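Local structure of ribosome hibernation protein YHBH (Vibrio cholerae serotype O1, 4HEI) at residues Q2-G7 with H36-L41; D14-Y19 with E68-A73; A52-N57 with R83-H88; I61-D66 with V78-R83. The protein associates with dimers of 70S ribosomes in stationary phase and probably inhibits translation by binding the small ribosomal subunit. All blocks are in the same frame, centred on the assembly; numbering follows the deposited sequence.

Overall arrangement
The chain folds as beta-alpha-beta-beta-beta-alpha, with helices 14-27 and 70-91 packed on one side of a four-stranded sheet. Contact 1 pairs the first two strands in parallel, closing the beta-alpha-beta unit around helix 14-27. Contact 2 joins the start of that helix to the start of helix 70-91, its centre about 13 Å from that of contact 1. Contacts 3 and 4, with centres about 9 Å apart, seat the same long helix on strands 47-56 and 59-67 and share R83. Contacts 2 and 3 lie about 21 Å apart between centres, toward different ends of helix 70-91. Along the chain contact 2 crosses the others, tying early and late elements into one domain.

Contact 1: residues Q2-G7 with H36-L41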
loop_
_atom_site.group_PDB
_atom_site.type_symbol
_atom_site.label_atom_id
_atom_site.label_comp_id
_atom_site.label_asym_id
_atom_site.label_seq_id
_atom_site.Cartn_x
_atom_site.Cartn_y
_atom_site.Cartn_z
ATOM N N GLN A 2 -12.037 -1.890 -0.432
ATOM C CA GLN A 2 -12.088 -2.334 0.956
ATOM C C GLN A 2 -10.655 -2.650 1.357
ATOM O O GLN A 2 -10.079 -3.631 0.878
ATOM C CB GLN A 2 -12.954 -3.590 1.092
ATOM C CG GLN A 2 -14.407 -3.377 0.729
ATOM C CD GLN A 2 -15.252 -4.606 0.988
ATOM O OE1 GLN A 2 -15.346 -5.082 2.121
ATOM N NE2 GLN A 2 -15.874 -5.128 -0.063
ATOM N N ILE A 3 -10.087 -1.815 2.225
ATOM C CA ILE A 3 -8.710 -1.986 2.675
ATOM C C ILE A 3 -8.583 -2.733 3.994
ATOM O O ILE A 3 -9.248 -2.397 4.973
ATOM C CB ILE A 3 -8.008 -0.627 2.873
ATOM C CG1 ILE A 3 -8.138 0.230 1.618
ATOM C CG2 ILE A 3 -6.536 -0.851 3.200
ATOM C CD1 ILE A 3 -7.660 1.656 1.811
ATOM N N ASN A 4 -7.728 -3.746 4.017
ATOM C CA ASN A 4 -7.492 -4.492 5.240
ATOM C C ASN A 4 -6.041 -4.243 5.618
ATOM O O ASN A 4 -5.130 -4.583 4.868
ATOM C CB ASN A 4 -7.724 -5.996 5.047
ATOM C CG ASN A 4 -7.482 -6.784 6.325
ATOM O OD1 ASN A 4 -6.349 -6.901 6.791
ATOM N ND2 ASN A 4 -8.551 -7.309 6.912
ATOM N N ILE A 5 -5.829 -3.627 6.774
ATOM C CA ILE A 5 -4.480 -3.340 7.229
ATOM C C ILE A 5 -4.128 -4.251 8.388
ATOM O O ILE A 5 -4.844 -4.293 9.392
ATOM C CB ILE A 5 -4.350 -1.879 7.700
ATOM C CG1 ILE A 5 -4.775 -0.936 6.576
ATOM C CG2 ILE A 5 -2.920 -1.594 8.132
ATOM C CD1 ILE A 5 -4.812 0.525 6.976
ATOM N N GLN A 6 -3.026 -4.977 8.245
ATOM C CA GLN A 6 -2.563 -5.878 9.289
ATOM C C GLN A 6 -1.138 -5.531 9.697
ATOM O O GLN A 6 -0.343 -5.058 8.887
ATOM C CB GLN A 6 -2.608 -7.328 8.806
ATOM C CG GLN A 6 -4.000 -7.860 8.533
ATOM C CD GLN A 6 -4.868 -7.851 9.770
ATOM O OE1 GLN A 6 -4.447 -8.304 10.834
ATOM N NE2 GLN A 6 -6.090 -7.342 9.638
ATOM N N GLY A 7 -0.824 -5.772 10.966
ATOM C CA GLY A 7 0.513 -5.505 11.456
ATOM C C GLY A 7 1.148 -6.792 11.944
ATOM O O GLY A 7 0.444 -7.727 12.322
ATOM N N HIS A 36 -10.436 -5.168 -3.780
ATOM C CA HIS A 36 -9.867 -5.440 -2.469
ATOM C C HIS A 36 -8.420 -4.982 -2.366
ATOM O O HIS A 36 -7.660 -5.041 -3.334
ATOM C CB HIS A 36 -9.956 -6.929 -2.122
ATOM C CG HIS A 36 -11.244 -7.321 -1.463
ATOM N ND1 HIS A 36 -12.405 -7.553 -2.170
ATOM C CD2 HIS A 36 -11.557 -7.502 -0.157
ATOM C CE1 HIS A 36 -13.376 -7.862 -1.328
ATOM N NE2 HIS A 36 -12.888 -7.836 -0.101
ATOM N N VAL A 37 -8.052 -4.512 -1.181
ATOM C CA VAL A 37 -6.693 -4.058 -0.925
ATOM C C VAL A 37 -6.199 -4.639 0.394
ATOM O O VAL A 37 -6.907 -4.608 1.400
ATOM C CB VAL A 37 -6.615 -2.517 -0.816
ATOM C CG1 VAL A 37 -5.202 -2.093 -0.426
ATOM C CG2 VAL A 37 -7.027 -1.872 -2.137
ATOM N N GLN A 38 -4.987 -5.187 0.381
ATOM C CA GLN A 38 -4.392 -5.719 1.597
ATOM C C GLN A 38 -3.090 -4.975 1.835
ATOM O O GLN A 38 -2.328 -4.733 0.905
ATOM C CB GLN A 38 -4.074 -7.204 1.477
ATOM C CG GLN A 38 -3.348 -7.769 2.693
ATOM C CD GLN A 38 -4.221 -7.788 3.947
ATOM O OE1 GLN A 38 -5.355 -8.275 3.914
ATOM N NE2 GLN A 38 -3.691 -7.276 5.056
ATOM N N VAL A 39 -2.848 -4.607 3.084
ATOM C CA VAL A 39 -1.632 -3.916 3.446
ATOM C C VAL A 39 -1.091 -4.588 4.692
ATOM O O VAL A 39 -1.845 -4.912 5.607
ATOM C CB VAL A 39 -1.885 -2.409 3.759
ATOM C CG1 VAL A 39 -0.588 -1.752 4.265
ATOM C CG2 VAL A 39 -2.358 -1.695 2.502
ATOM N N ILE A 40 0.214 -4.826 4.702
ATOM C CA ILE A 40 0.868 -5.427 5.852
ATOM C C ILE A 40 2.058 -4.561 6.236
ATOM O O ILE A 40 2.917 -4.256 5.403
ATOM C CB ILE A 40 1.374 -6.857 5.557
ATOM C CG1 ILE A 40 0.194 -7.790 5.287
ATOM C CG2 ILE A 40 2.156 -7.388 6.753
ATOM C CD1 ILE A 40 0.610 -9.228 5.066
ATOM N N LEU A 41 2.095 -4.167 7.505
ATOM C CA LEU A 41 3.178 -3.353 8.037
ATOM C C LEU A 41 3.895 -4.235 9.051
ATOM O O LEU A 41 3.266 -4.794 9.942
ATOM C CB LEU A 41 2.623 -2.105 8.729
ATOM C CG LEU A 41 1.688 -1.236 7.872
ATOM C CD1 LEU A 41 1.333 0.029 8.626
ATOM C CD2 LEU A 41 2.355 -0.897 6.555
#
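The side-chain oxygen OD1 of N4 takes two amide N-H bonds, one from its own strand and one from across the contact. Q6 NE2 reaches N4 OD1 at 2.9 Å with the oxygen close to the plane of the Q6 amide, while Q38 NE2 comes to N4 OD1 from the other face of the N4 amide at 3.2 Å, bent to 143° at the hydrogen. A bend at chi2 (67°) turns the Q38 amide forward along its strand, over V39, and lets the same NE2 also donate to V39 O, 3.0 Å away, from well above that carbonyl's plane. V39 O therefore serves two donors, because Q6 N bonds it as well. Asparagine and glutamine suit this face, since each amide can both give and accept.

Beneath the amides runs a regular parallel ladder, Q2 beside H36 through G7 beside L41. N4 and Q6 each use both N-H and C=O toward strand 36-41, and Q2 uses its C=O; V37 N to Q2 O is 3.0 Å, and N4 N to V37 O is 2.9 Å. On the other face, I3 CG1 lies alongside V37 CB at 4.0 Å, and I5 CG1 approaches V39 CB. I3 and I5 turn toward helix 14-27, where I3 meets F24 and I5 meets V20. This is the parallel pairing of a beta-alpha-beta unit, with strand 2-8 at the sheet edge. Its chemistry implies a two-faced strand pair: apolar toward the helix, and largely polar, I40 apart, where amides hold one another across the strands.

Contact 2: residues D14-Y19 with E68-A73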
loop_
_atom_site.group_PDB
_atom_site.type_symbol
_atom_site.label_atom_id
_atom_site.label_comp_id
_atom_site.label_asym_id
_atom_site.label_seq_id
_atom_site.Cartn_x
_atom_site.Cartn_y
_atom_site.Cartn_z
ATOM N N ASP A 14 -3.222 4.019 15.274
ATOM C CA ASP A 14 -4.308 4.573 14.479
ATOM C C ASP A 14 -3.756 5.584 13.488
ATOM O O ASP A 14 -4.343 5.804 12.432
ATOM C CB ASP A 14 -5.351 5.235 15.376
ATOM C CG ASP A 14 -6.101 4.231 16.222
ATOM O OD1 ASP A 14 -6.629 3.256 15.645
ATOM O OD2 ASP A 14 -6.161 4.415 17.454
ATOM N N SER A 15 -2.627 6.196 13.832
ATOM C CA SER A 15 -2.000 7.165 12.943
ATOM C C SER A 15 -1.527 6.461 11.677
ATOM O O SER A 15 -1.698 6.978 10.576
ATOM C CB SER A 15 -0.811 7.846 13.625
ATOM O OG SER A 15 -0.136 8.696 12.711
ATOM N N MET A 16 -0.920 5.287 11.835
ATOM C CA MET A 16 -0.452 4.531 10.684
ATOM C C MET A 16 -1.643 4.176 9.810
ATOM O O MET A 16 -1.624 4.395 8.600
ATOM C CB MET A 16 0.252 3.240 11.119
ATOM C CG MET A 16 1.740 3.389 11.357
ATOM S SD MET A 16 2.452 1.866 12.012
ATOM C CE MET A 16 2.670 2.319 13.715
ATOM N N GLN A 17 -2.681 3.629 10.428
ATOM C CA GLN A 17 -3.864 3.250 9.679
ATOM C C GLN A 17 -4.502 4.457 9.011
ATOM O O GLN A 17 -4.875 4.390 7.840
ATOM C CB GLN A 17 -4.858 2.527 10.591
ATOM C CG GLN A 17 -4.347 1.154 11.009
ATOM C CD GLN A 17 -5.382 0.323 11.735
ATOM O OE1 GLN A 17 -5.600 0.486 12.934
ATOM N NE2 GLN A 17 -6.034 -0.573 11.007
ATOM N N ASP A 18 -4.611 5.564 9.743
ATOM C CA ASP A 18 -5.191 6.778 9.173
ATOM C C ASP A 18 -4.362 7.234 7.976
ATOM O O ASP A 18 -4.906 7.599 6.928
ATOM C CB ASP A 18 -5.241 7.905 10.212
ATOM C CG ASP A 18 -6.251 7.644 11.316
ATOM O OD1 ASP A 18 -7.191 6.856 11.093
ATOM O OD2 ASP A 18 -6.114 8.240 12.405
ATOM N N TYR A 19 -3.044 7.208 8.136
ATOM C CA TYR A 19 -2.143 7.620 7.070
ATOM C C TYR A 19 -2.316 6.728 5.847
ATOM O O TYR A 19 -2.411 7.218 4.720
ATOM C CB TYR A 19 -0.689 7.557 7.551
ATOM C CG TYR A 19 0.296 8.130 6.565
ATOM C CD1 TYR A 19 0.325 9.496 6.298
ATOM C CD2 TYR A 19 1.191 7.306 5.886
ATOM C CE1 TYR A 19 1.219 10.028 5.382
ATOM C CE2 TYR A 19 2.086 7.827 4.966
ATOM C CZ TYR A 19 2.094 9.188 4.719
ATOM O OH TYR A 19 2.974 9.711 3.810
ATOM N N GLU A 68 13.900 2.921 7.407
ATOM C CA GLU A 68 14.146 2.930 8.840
ATOM C C GLU A 68 12.905 3.528 9.505
ATOM O O GLU A 68 12.654 3.296 10.687
ATOM C CB GLU A 68 15.401 3.747 9.183
ATOM C CG GLU A 68 16.706 2.966 9.002
ATOM C CD GLU A 68 17.942 3.768 9.371
ATOM O OE1 GLU A 68 17.976 4.344 10.479
ATOM O OE2 GLU A 68 18.888 3.814 8.554
ATOM N N ASN A 69 12.124 4.288 8.731
ATOM C CA ASN A 69 10.894 4.902 9.241
ATOM C C ASN A 69 9.680 4.318 8.503
ATOM O O ASN A 69 9.633 4.322 7.279
ATOM C CB ASN A 69 10.939 6.422 9.052
ATOM C CG ASN A 69 9.676 7.109 9.536
ATOM O OD1 ASN A 69 8.691 7.212 8.805
ATOM N ND2 ASN A 69 9.695 7.566 10.780
ATOM N N MET A 70 8.700 3.825 9.254
ATOM C CA MET A 70 7.512 3.209 8.660
ATOM C C MET A 70 6.695 4.121 7.750
ATOM O O MET A 70 6.223 3.695 6.701
ATOM C CB MET A 70 6.609 2.636 9.757
ATOM C CG MET A 70 5.398 1.865 9.231
ATOM S SD MET A 70 5.859 0.492 8.135
ATOM C CE MET A 70 6.294 -0.734 9.331
ATOM N N TYR A 71 6.529 5.378 8.133
ATOM C CA TYR A 71 5.759 6.288 7.299
ATOM C C TYR A 71 6.468 6.522 5.977
ATOM O O TYR A 71 5.829 6.639 4.931
ATOM C CB TYR A 71 5.515 7.599 8.048
ATOM C CG TYR A 71 4.532 7.438 9.184
ATOM C CD1 TYR A 71 3.161 7.575 8.971
ATOM C CD2 TYR A 71 4.971 7.115 10.465
ATOM C CE1 TYR A 71 2.251 7.397 10.000
ATOM C CE2 TYR A 71 4.069 6.935 11.509
ATOM C CZ TYR A 71 2.711 7.078 11.272
ATOM O OH TYR A 71 1.821 6.903 12.300
ATOM N N ALA A 72 7.796 6.576 6.015
ATOM C CA ALA A 72 8.581 6.762 4.802
ATOM C C ALA A 72 8.462 5.485 3.965
ATOM O O ALA A 72 8.447 5.531 2.735
ATOM C CB ALA A 72 10.040 7.026 5.154
ATOM N N ALA A 73 8.387 4.345 4.644
ATOM C CA ALA A 73 8.250 3.063 3.954
ATOM C C ALA A 73 6.929 3.051 3.187
ATOM O O ALA A 73 6.873 2.648 2.024
ATOM C CB ALA A 73 8.284 1.915 4.963
#
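The first turns of two helices come side by side here, with the CA atoms of M16 and Y71 the nearest pair at 7.3 Å. Y71 does most of the work, its long flat ring reaching across to helix 14-27. At its far end Y71 OH and S15 OG share a hydrogen bond of 2.7 Å. A serine with OG anti to its backbone N (chi1 175°) can hold its hydroxyl out toward the tyrosine. One turn further on, Y19 receives the edge of the same ring in a T-shaped stack. The centroids are 5.4 Å apart and the planes 71° from each other; Y71 CD1 sits over the face of Y19, displaced toward its rim and 3.7 Å from Y19 CD2.

In the beta-alpha-beta-beta-beta-alpha fold of the HPF/YfiA family, both helices cover one face of the sheet, and this contact joins them near their N-terminal ends. Deeper toward the strands, M16 CG lies 3.8 Å from Y71 CZ, and M16 SD meets M70 CG at 4.1 Å, with the two methionine chains crossing at about a right angle. Unbranched and flexible, both methionines can adapt to the packing between the helices and L41 of strand 34-44, which each of them touches. N69 sets the start of the second helix: as its N-cap, N69 OD1 accepts from A72 N at 3.0 Å, in the carbonyl plane and on a lone pair.

Contact 3: residues A52-N57 with R83-H88; sequences ATLHVN and RQLNKH. With 3CO (cobalt (III) ion), chain D.
V56 and H88 point oppositely and overlap side to side, so that the methyl CG2 of the valine rests on one face of the imidazole. This is a CH-pi contact: V56 CG2 stands 4.0 Å from the centroid of the H88 ring, 25° off the ring normal and displaced toward the CE1-NE2 edge of the ring, where V56 CG2 to H88 NE2 is 3.7 Å. The H88 ring sits trans to the amide nitrogen of its own residue (chi1 170°), which carries it from the helix toward the strand. The backbone oxygen of N57 lies at the edge of the same ring, in its plane.

One turn earlier in the helix, L85 divides its two methyls between two strand residues. L85 CD1 meets L54 CD1 at 3.8 Å, the leucines crossing at about a right angle, whereas L85 CD2 reaches V56 CG1 at 4.1 Å. In this alpha/beta fold the contact sets the later part of helix 70-91 over strand 47-56, their segments running at 20° to each other. Leucine suits the gap of 11.5 Å between axes because it is long and wholly apolar; F24 and L27 of helix 14-27 also pack on L54. H55, pointing to the sheet's other face, binds a cobalt ion through ND1 at 2.0 Å.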
loop_
_atom_site.group_PDB
_atom_site.type_symbol
_atom_site.label_atom_id
_atom_site.label_comp_id
_atom_site.label_asym_id
_atom_site.label_seq_id
_atom_site.Cartn_x
_atom_site.Cartn_y
_atom_site.Cartn_z
ATOM N N ALA A 52 1.844 -4.407 0.138
ATOM C CA ALA A 52 0.493 -4.179 -0.362
ATOM C C ALA A 52 0.167 -4.995 -1.606
ATOM O O ALA A 52 1.025 -5.230 -2.470
ATOM C CB ALA A 52 0.272 -2.687 -0.655
ATOM N N THR A 53 -1.083 -5.436 -1.680
ATOM C CA THR A 53 -1.581 -6.176 -2.821
ATOM C C THR A 53 -2.898 -5.513 -3.178
ATOM O O THR A 53 -3.801 -5.425 -2.340
ATOM C CB THR A 53 -1.854 -7.665 -2.493
ATOM O OG1 THR A 53 -0.665 -8.271 -1.974
ATOM C CG2 THR A 53 -2.273 -8.414 -3.753
ATOM N N LEU A 54 -2.989 -5.015 -4.401
ATOM C CA LEU A 54 -4.207 -4.372 -4.864
ATOM C C LEU A 54 -4.858 -5.279 -5.904
ATOM O O LEU A 54 -4.213 -5.711 -6.864
ATOM C CB LEU A 54 -3.897 -3.015 -5.500
ATOM C CG LEU A 54 -2.970 -2.020 -4.795
ATOM C CD1 LEU A 54 -3.086 -0.663 -5.486
ATOM C CD2 LEU A 54 -3.322 -1.901 -3.330
ATOM N N HIS A 55 -6.130 -5.582 -5.697
ATOM C CA HIS A 55 -6.866 -6.424 -6.623
ATOM C C HIS A 55 -7.719 -5.504 -7.481
ATOM O O HIS A 55 -8.705 -4.932 -7.015
ATOM C CB HIS A 55 -7.715 -7.411 -5.833
ATOM C CG HIS A 55 -6.910 -8.301 -4.929
ATOM N ND1 HIS A 55 -6.534 -9.581 -5.280
ATOM C CD2 HIS A 55 -6.367 -8.071 -3.709
ATOM C CE1 HIS A 55 -5.792 -10.100 -4.316
ATOM N NE2 HIS A 55 -5.675 -9.203 -3.352
ATOM N N VAL A 56 -7.309 -5.357 -8.735
ATOM C CA VAL A 56 -7.993 -4.493 -9.687
ATOM C C VAL A 56 -8.655 -5.339 -10.768
ATOM O O VAL A 56 -8.476 -6.556 -10.813
ATOM C CB VAL A 56 -6.995 -3.514 -10.350
ATOM C CG1 VAL A 56 -6.266 -2.709 -9.282
ATOM C CG2 VAL A 56 -5.992 -4.284 -11.194
ATOM N N ASN A 57 -9.422 -4.696 -11.641
ATOM C CA ASN A 57 -10.101 -5.424 -12.703
ATOM C C ASN A 57 -9.166 -6.273 -13.562
ATOM O O ASN A 57 -8.333 -5.755 -14.309
ATOM C CB ASN A 57 -10.899 -4.452 -13.577
ATOM C CG ASN A 57 -12.257 -4.111 -12.978
ATOM O OD1 ASN A 57 -12.354 -3.697 -11.821
ATOM N ND2 ASN A 57 -13.313 -4.289 -13.765
ATOM N N ARG A 83 3.277 3.566 -9.901
ATOM C CA ARG A 83 3.992 3.274 -11.146
ATOM C C ARG A 83 3.351 2.073 -11.823
ATOM O O ARG A 83 3.067 2.095 -13.021
ATOM C CB ARG A 83 5.468 2.946 -10.887
ATOM C CG ARG A 83 6.288 4.071 -10.295
ATOM C CD ARG A 83 7.776 3.870 -10.586
ATOM N NE ARG A 83 8.594 4.884 -9.931
ATOM C CZ ARG A 83 8.959 4.845 -8.653
ATOM N NH1 ARG A 83 8.584 3.832 -7.881
ATOM N NH2 ARG A 83 9.685 5.829 -8.140
ATOM N N GLN A 84 3.126 1.016 -11.051
ATOM C CA GLN A 84 2.520 -0.189 -11.598
ATOM C C GLN A 84 1.076 0.035 -12.040
ATOM O O GLN A 84 0.633 -0.538 -13.033
ATOM C CB GLN A 84 2.585 -1.322 -10.576
ATOM C CG GLN A 84 3.997 -1.767 -10.249
ATOM C CD GLN A 84 4.025 -2.941 -9.291
ATOM O OE1 GLN A 84 3.467 -4.004 -9.571
ATOM N NE2 GLN A 84 4.674 -2.752 -8.151
ATOM N N LEU A 85 0.340 0.856 -11.296
ATOM C CA LEU A 85 -1.048 1.150 -11.645
ATOM C C LEU A 85 -1.136 1.942 -12.949
ATOM O O LEU A 85 -2.037 1.719 -13.761
ATOM C CB LEU A 85 -1.725 1.927 -10.514
ATOM C CG LEU A 85 -2.174 1.083 -9.315
ATOM C CD1 LEU A 85 -2.511 2.003 -8.139
ATOM C CD2 LEU A 85 -3.377 0.231 -9.703
ATOM N N ASN A 86 -0.201 2.867 -13.146
ATOM C CA ASN A 86 -0.176 3.667 -14.365
ATOM C C ASN A 86 0.097 2.764 -15.561
ATOM O O ASN A 86 -0.557 2.880 -16.596
ATOM C CB ASN A 86 0.881 4.764 -14.254
ATOM C CG ASN A 86 0.373 5.979 -13.511
ATOM O OD1 ASN A 86 1.135 6.687 -12.855
ATOM N ND2 ASN A 86 -0.928 6.237 -13.624
ATOM N N LYS A 87 1.028 1.828 -15.401
ATOM C CA LYS A 87 1.344 0.895 -16.476
ATOM C C LYS A 87 0.124 0.022 -16.769
ATOM O O LYS A 87 -0.271 -0.144 -17.922
ATOM C CB LYS A 87 2.537 0.017 -16.086
ATOM C CG LYS A 87 3.809 0.802 -15.814
ATOM C CD LYS A 87 4.978 -0.115 -15.473
ATOM C CE LYS A 87 6.245 0.691 -15.202
ATOM N NZ LYS A 87 7.421 -0.168 -14.868
ATOM N N HIS A 88 -0.479 -0.530 -15.723
ATOM C CA HIS A 88 -1.656 -1.372 -15.897
ATOM C C HIS A 88 -2.834 -0.582 -16.463
ATOM O O HIS A 88 -3.660 -1.123 -17.199
ATOM C CB HIS A 88 -2.061 -2.007 -14.566
ATOM C CG HIS A 88 -3.393 -2.688 -14.609
ATOM N ND1 HIS A 88 -4.583 -1.994 -14.600
ATOM C CD2 HIS A 88 -3.722 -3.997 -14.707
ATOM C CE1 HIS A 88 -5.588 -2.846 -14.693
ATOM N NE2 HIS A 88 -5.094 -4.068 -14.759
HETATM CO CO 3CO D . -7.315 -11.032 -6.441
#

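Contact 4: residues I61-D66 with V78-R83; sequences IHAHAD and VDKLVR. With 3CO (cobalt (III) ion), chain C.
Strand 59-67 is an outermost strand of the sheet, and helix 70-91, which follows it in the chain, turns back across its inner face. The two segments run nearly antiparallel, at 154°, with axes 7.9 Å apart. A63, a small residue, allows the close approach where the CA atoms of A63 and L81 are nearest: its CB touches L81 CD2 at 3.9 Å and also meets K80 CB. L81 lays the same methyl, CD2, against I61 CG2 at 3.7 Å, the two side chains crossing obliquely. A beta-branched residue such as I61 also suits the extended strand.

K80 stretches out beyond CG with every later torsion near 180°, reaching from the helix across to the strand, where NZ gives a 2.7 Å hydrogen bond to H64 O. K80 NZ lies in the carbonyl plane of H64, with a C=O...N angle of 154°. Lysine fits this border because its methylenes can pass by A65 while its ammonium reaches the backbone. H62 O, too, receives a side-chain bond from the helix, from NE2 of Q84.

On the strand's other face, H62 and H64, two residues apart and so directed to the same side, bind a cobalt ion through NE2, at 2.1 Å for H62 and 1.9 Å for H64. A further atom from elsewhere in the structure also binds this cobalt ion. Alternation in a beta strand thus separates a histidine metal site from a helix seat of I61, A63 and A65, the build of a two-layer alpha/beta sandwich with both helices on one face of the sheet.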
loop_
_atom_site.group_PDB
_atom_site.type_symbol
_atom_site.label_atom_id
_atom_site.label_comp_id
_atom_site.label_asym_id
_atom_site.label_seq_id
_atom_site.Cartn_x
_atom_site.Cartn_y
_atom_site.Cartn_z
ATOM N N ILE A 61 -1.766 -5.920 -8.385
ATOM C CA ILE A 61 -0.642 -5.016 -8.275
ATOM C C ILE A 61 -0.061 -5.340 -6.907
ATOM O O ILE A 61 -0.775 -5.315 -5.893
ATOM C CB ILE A 61 -1.096 -3.542 -8.316
ATOM C CG1 ILE A 61 -1.762 -3.246 -9.664
ATOM C CG2 ILE A 61 0.097 -2.618 -8.084
ATOM C CD1 ILE A 61 -0.853 -3.454 -10.855
ATOM N N HIS A 62 1.224 -5.670 -6.883
ATOM C CA HIS A 62 1.879 -6.026 -5.634
ATOM C C HIS A 62 3.248 -5.376 -5.521
ATOM O O HIS A 62 3.974 -5.253 -6.511
ATOM C CB HIS A 62 1.993 -7.563 -5.531
ATOM C CG HIS A 62 2.888 -8.044 -4.426
ATOM N ND1 HIS A 62 4.250 -8.182 -4.579
ATOM C CD2 HIS A 62 2.618 -8.400 -3.147
ATOM C CE1 HIS A 62 4.782 -8.600 -3.444
ATOM N NE2 HIS A 62 3.813 -8.741 -2.558
ATOM N N ALA A 63 3.574 -4.937 -4.315
ATOM C CA ALA A 63 4.866 -4.329 -4.054
ATOM C C ALA A 63 5.165 -4.235 -2.567
ATOM O O ALA A 63 4.259 -4.257 -1.738
ATOM C CB ALA A 63 4.918 -2.942 -4.679
ATOM N N HIS A 64 6.451 -4.145 -2.251
ATOM C CA HIS A 64 6.934 -3.995 -0.887
ATOM C C HIS A 64 7.904 -2.820 -0.934
ATOM O O HIS A 64 8.488 -2.531 -1.983
ATOM C CB HIS A 64 7.749 -5.207 -0.420
ATOM C CG HIS A 64 6.956 -6.463 -0.245
ATOM N ND1 HIS A 64 7.481 -7.584 0.359
ATOM C CD2 HIS A 64 5.691 -6.788 -0.607
ATOM C CE1 HIS A 64 6.577 -8.545 0.361
ATOM N NE2 HIS A 64 5.483 -8.088 -0.220
ATOM N N ALA A 65 8.090 -2.171 0.208
ATOM C CA ALA A 65 9.030 -1.062 0.332
ATOM C C ALA A 65 9.495 -1.068 1.784
ATOM O O ALA A 65 8.725 -1.413 2.685
ATOM C CB ALA A 65 8.348 0.268 -0.013
ATOM N N ASP A 66 10.759 -0.735 2.025
ATOM C CA ASP A 66 11.239 -0.714 3.400
ATOM C C ASP A 66 12.028 0.550 3.694
ATOM O O ASP A 66 12.532 1.203 2.782
ATOM C CB ASP A 66 12.076 -1.963 3.720
ATOM C CG ASP A 66 13.443 -1.945 3.073
ATOM O OD1 ASP A 66 14.265 -2.813 3.434
ATOM O OD2 ASP A 66 13.702 -1.081 2.213
ATOM N N VAL A 78 3.653 3.316 -1.848
ATOM C CA VAL A 78 2.652 3.924 -2.709
ATOM C C VAL A 78 3.253 4.370 -4.041
ATOM O O VAL A 78 2.640 4.190 -5.091
ATOM C CB VAL A 78 1.966 5.109 -2.006
ATOM C CG1 VAL A 78 1.035 5.834 -2.970
ATOM C CG2 VAL A 78 1.184 4.588 -0.813
ATOM N N ASP A 79 4.451 4.940 -4.004
ATOM C CA ASP A 79 5.090 5.359 -5.244
ATOM C C ASP A 79 5.288 4.163 -6.172
ATOM O O ASP A 79 5.130 4.289 -7.384
ATOM C CB ASP A 79 6.434 6.044 -4.972
ATOM C CG ASP A 79 6.268 7.474 -4.481
ATOM O OD1 ASP A 79 5.366 8.168 -4.989
ATOM O OD2 ASP A 79 7.040 7.913 -3.602
ATOM N N LYS A 80 5.617 3.003 -5.607
ATOM C CA LYS A 80 5.804 1.801 -6.420
ATOM C C LYS A 80 4.464 1.327 -6.989
ATOM O O LYS A 80 4.378 0.927 -8.149
ATOM C CB LYS A 80 6.425 0.671 -5.594
ATOM C CG LYS A 80 7.841 0.929 -5.112
ATOM C CD LYS A 80 8.435 -0.333 -4.494
ATOM C CE LYS A 80 9.826 -0.082 -3.940
ATOM N NZ LYS A 80 10.439 -1.339 -3.421
ATOM N N LEU A 81 3.421 1.373 -6.164
ATOM C CA LEU A 81 2.093 0.948 -6.596
ATOM C C LEU A 81 1.567 1.855 -7.706
ATOM O O LEU A 81 1.000 1.382 -8.685
ATOM C CB LEU A 81 1.116 0.968 -5.411
ATOM C CG LEU A 81 1.406 0.004 -4.257
ATOM C CD1 LEU A 81 0.408 0.253 -3.135
ATOM C CD2 LEU A 81 1.307 -1.435 -4.751
ATOM N N VAL A 82 1.765 3.161 -7.550
ATOM C CA VAL A 82 1.311 4.123 -8.553
ATOM C C VAL A 82 1.975 3.852 -9.903
ATOM O O VAL A 82 1.309 3.897 -10.939
ATOM C CB VAL A 82 1.611 5.581 -8.116
ATOM C CG1 VAL A 82 1.265 6.553 -9.244
ATOM C CG2 VAL A 82 0.805 5.925 -6.880
ATOM N N ARG A 83 3.277 3.566 -9.901
ATOM C CA ARG A 83 3.992 3.274 -11.146
ATOM C C ARG A 83 3.351 2.073 -11.823
ATOM O O ARG A 83 3.067 2.095 -13.021
ATOM C CB ARG A 83 5.468 2.946 -10.887
ATOM C CG ARG A 83 6.288 4.071 -10.295
ATOM C CD ARG A 83 7.776 3.870 -10.586
ATOM N NE ARG A 83 8.594 4.884 -9.931
ATOM C CZ ARG A 83 8.959 4.845 -8.653
ATOM N NH1 ARG A 83 8.584 3.832 -7.881
ATOM N NH2 ARG A 83 9.685 5.829 -8.140
HETATM CO CO 3CO C . 3.994 -9.247 -0.556
#